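Local coordinates for protein delta-aminolevulinic acid dehydratase (Toxoplasma gondii ME49, PDB 3OBK) that catalyses the condensation of two molecules of 5-aminolevulinic acid into the pyrrole porphobilinogen, an early step of tetrapyrrole and heme biosynthesis, as an octamer, at residues Ile308-Lys311 with Asp312-Glu316. Numbering follows the deposited sequence.
Sequences ISEK and DTVLE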
loop_
_atom_site.group_PDB
_atom_site.type_symbol
_atom_site.label_atom_id
_atom_site.label_comp_id
_atom_site.label_asym_id
_atom_site.label_seq_id
_atom_site.Cartn_x
_atom_site.Cartn_y
_atom_site.Cartn_z
ATOM N N ILE A 308 -23.373 33.016 -14.563
ATOM C CA ILE A 308 -23.723 31.747 -13.943
ATOM C C ILE A 308 -24.981 31.919 -13.102
ATOM O O ILE A 308 -25.454 33.030 -12.877
ATOM C CB ILE A 308 -22.583 31.193 -13.043
ATOM C CG1 ILE A 308 -22.277 32.145 -11.867
ATOM C CG2 ILE A 308 -21.347 30.913 -13.867
ATOM C CD1 ILE A 308 -21.111 31.678 -10.962
ATOM N N SER A 309 -25.506 30.788 -12.659
ATOM C CA SER A 309 -26.582 30.748 -11.713
ATOM C C SER A 309 -25.968 30.614 -10.326
ATOM O O SER A 309 -25.240 29.655 -10.071
ATOM C CB SER A 309 -27.484 29.560 -11.980
ATOM O OG SER A 309 -28.088 29.167 -10.751
ATOM N N GLU A 310 -26.272 31.559 -9.436
ATOM C CA GLU A 310 -25.649 31.621 -8.120
ATOM C C GLU A 310 -25.892 30.371 -7.294
ATOM O O GLU A 310 -24.947 29.796 -6.737
ATOM C CB GLU A 310 -26.146 32.833 -7.328
ATOM C CG GLU A 310 -25.206 33.178 -6.178
ATOM C CD GLU A 310 -25.553 34.463 -5.470
ATOM O OE1 GLU A 310 -24.682 35.050 -4.806
ATOM O OE2 GLU A 310 -26.704 34.889 -5.559
ATOM N N LYS A 311 -27.164 29.979 -7.219
ATOM C CA LYS A 311 -27.593 28.918 -6.356
ATOM C C LYS A 311 -26.987 27.609 -6.810
ATOM O O LYS A 311 -26.459 26.858 -6.006
ATOM C CB LYS A 311 -29.121 28.833 -6.372
ATOM C CG LYS A 311 -29.760 27.771 -5.462
ATOM C CD LYS A 311 -31.290 27.953 -5.426
ATOM C CE LYS A 311 -32.022 26.713 -4.868
ATOM N NZ LYS A 311 -33.516 26.879 -4.733
ATOM N N ASP A 312 -27.080 27.312 -8.088
ATOM C CA ASP A 312 -26.642 26.004 -8.554
ATOM C C ASP A 312 -25.154 25.835 -8.293
ATOM O O ASP A 312 -24.716 24.803 -7.807
ATOM C CB ASP A 312 -26.861 25.844 -10.048
ATOM C CG ASP A 312 -28.311 25.804 -10.435
ATOM O OD1 ASP A 312 -29.113 25.173 -9.711
ATOM O OD2 ASP A 312 -28.618 26.368 -11.517
ATOM N N THR A 313 -24.396 26.866 -8.635
ATOM C CA THR A 313 -22.969 26.816 -8.578
ATOM C C THR A 313 -22.518 26.790 -7.105
ATOM O O THR A 313 -21.724 25.961 -6.736
ATOM C CB THR A 313 -22.349 27.968 -9.460
ATOM O OG1 THR A 313 -22.720 29.248 -8.948
ATOM C CG2 THR A 313 -22.878 27.877 -10.900
ATOM N N VAL A 314 -23.099 27.615 -6.236
ATOM C CA VAL A 314 -22.778 27.537 -4.808
ATOM C C VAL A 314 -23.016 26.128 -4.256
ATOM O O VAL A 314 -22.152 25.577 -3.611
ATOM C CB VAL A 314 -23.526 28.577 -3.950
ATOM C CG1 VAL A 314 -23.407 28.246 -2.476
ATOM C CG2 VAL A 314 -22.959 29.983 -4.186
ATOM N N LEU A 315 -24.167 25.529 -4.544
ATOM C CA LEU A 315 -24.496 24.205 -4.022
ATOM C C LEU A 315 -23.602 23.099 -4.561
ATOM O O LEU A 315 -23.379 22.103 -3.856
ATOM C CB LEU A 315 -25.968 23.845 -4.301
ATOM C CG LEU A 315 -27.053 24.730 -3.649
ATOM C CD1 LEU A 315 -28.494 24.357 -4.016
ATOM C CD2 LEU A 315 -26.864 24.740 -2.141
ATOM N N GLU A 316 -23.107 23.240 -5.794
ATOM C CA GLU A 316 -22.152 22.265 -6.370
ATOM C C GLU A 316 -20.752 22.425 -5.733
ATOM O O GLU A 316 -20.055 21.463 -5.437
ATOM C CB GLU A 316 -22.081 22.456 -7.878
ATOM C CG GLU A 316 -21.010 21.654 -8.590
ATOM C CD GLU A 316 -21.098 21.744 -10.116
ATOM O OE1 GLU A 316 -22.120 22.261 -10.657
ATOM O OE2 GLU A 316 -20.140 21.310 -10.792
#
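Ser309 and Asp312 meet at the start of helix 310-324, where the serine hydroxyl sits beside two groups of the aspartate. Asp312 N points at Ser309 OG in a long, weak capping bond of 3.4 Å that is nonetheless fairly straight at 164°, and Asp312 OD2 stands 2.9 Å from Ser309 OG in a second weak bond. The aspartate can double back because its CG lies beside its own backbone N (chi1 -67°), which turns the carboxylate back toward the Ser309 hydroxyl; its negative charge there would suit the helix dipole.

One turn in, Thr313 OG1 lies within reach of two carbonyl oxygens, 2.8 Å from Ser309 O and 3.2 Å from Glu310 O. It stands between its own N and carbonyl carbon (chi1 63°), which turns it toward both, and Ile308 CD1 packs against Thr313 OG1 at 3.5 Å. Regular backbone bonds follow, from Thr313 N to Ser309 O and from Val314 N to Glu310 O. The side chains of Lys311 and Leu315 lie side by side, pointing the same way, with Lys311 CG 3.9 Å from Leu315 CD1.

Farther out, Ile308 and Thr313 rest on Leu299 of helix 293-305, while the carboxylate of Glu310 binds Tyr333 and Lys300. Ser217 of a second subunit packs on Asp312 and Thr313. Ser309 is thus the N-cap of the second of two helices, after 293-305, in the connection from strand 287-291 to strand 328-331 of the TIM barrel.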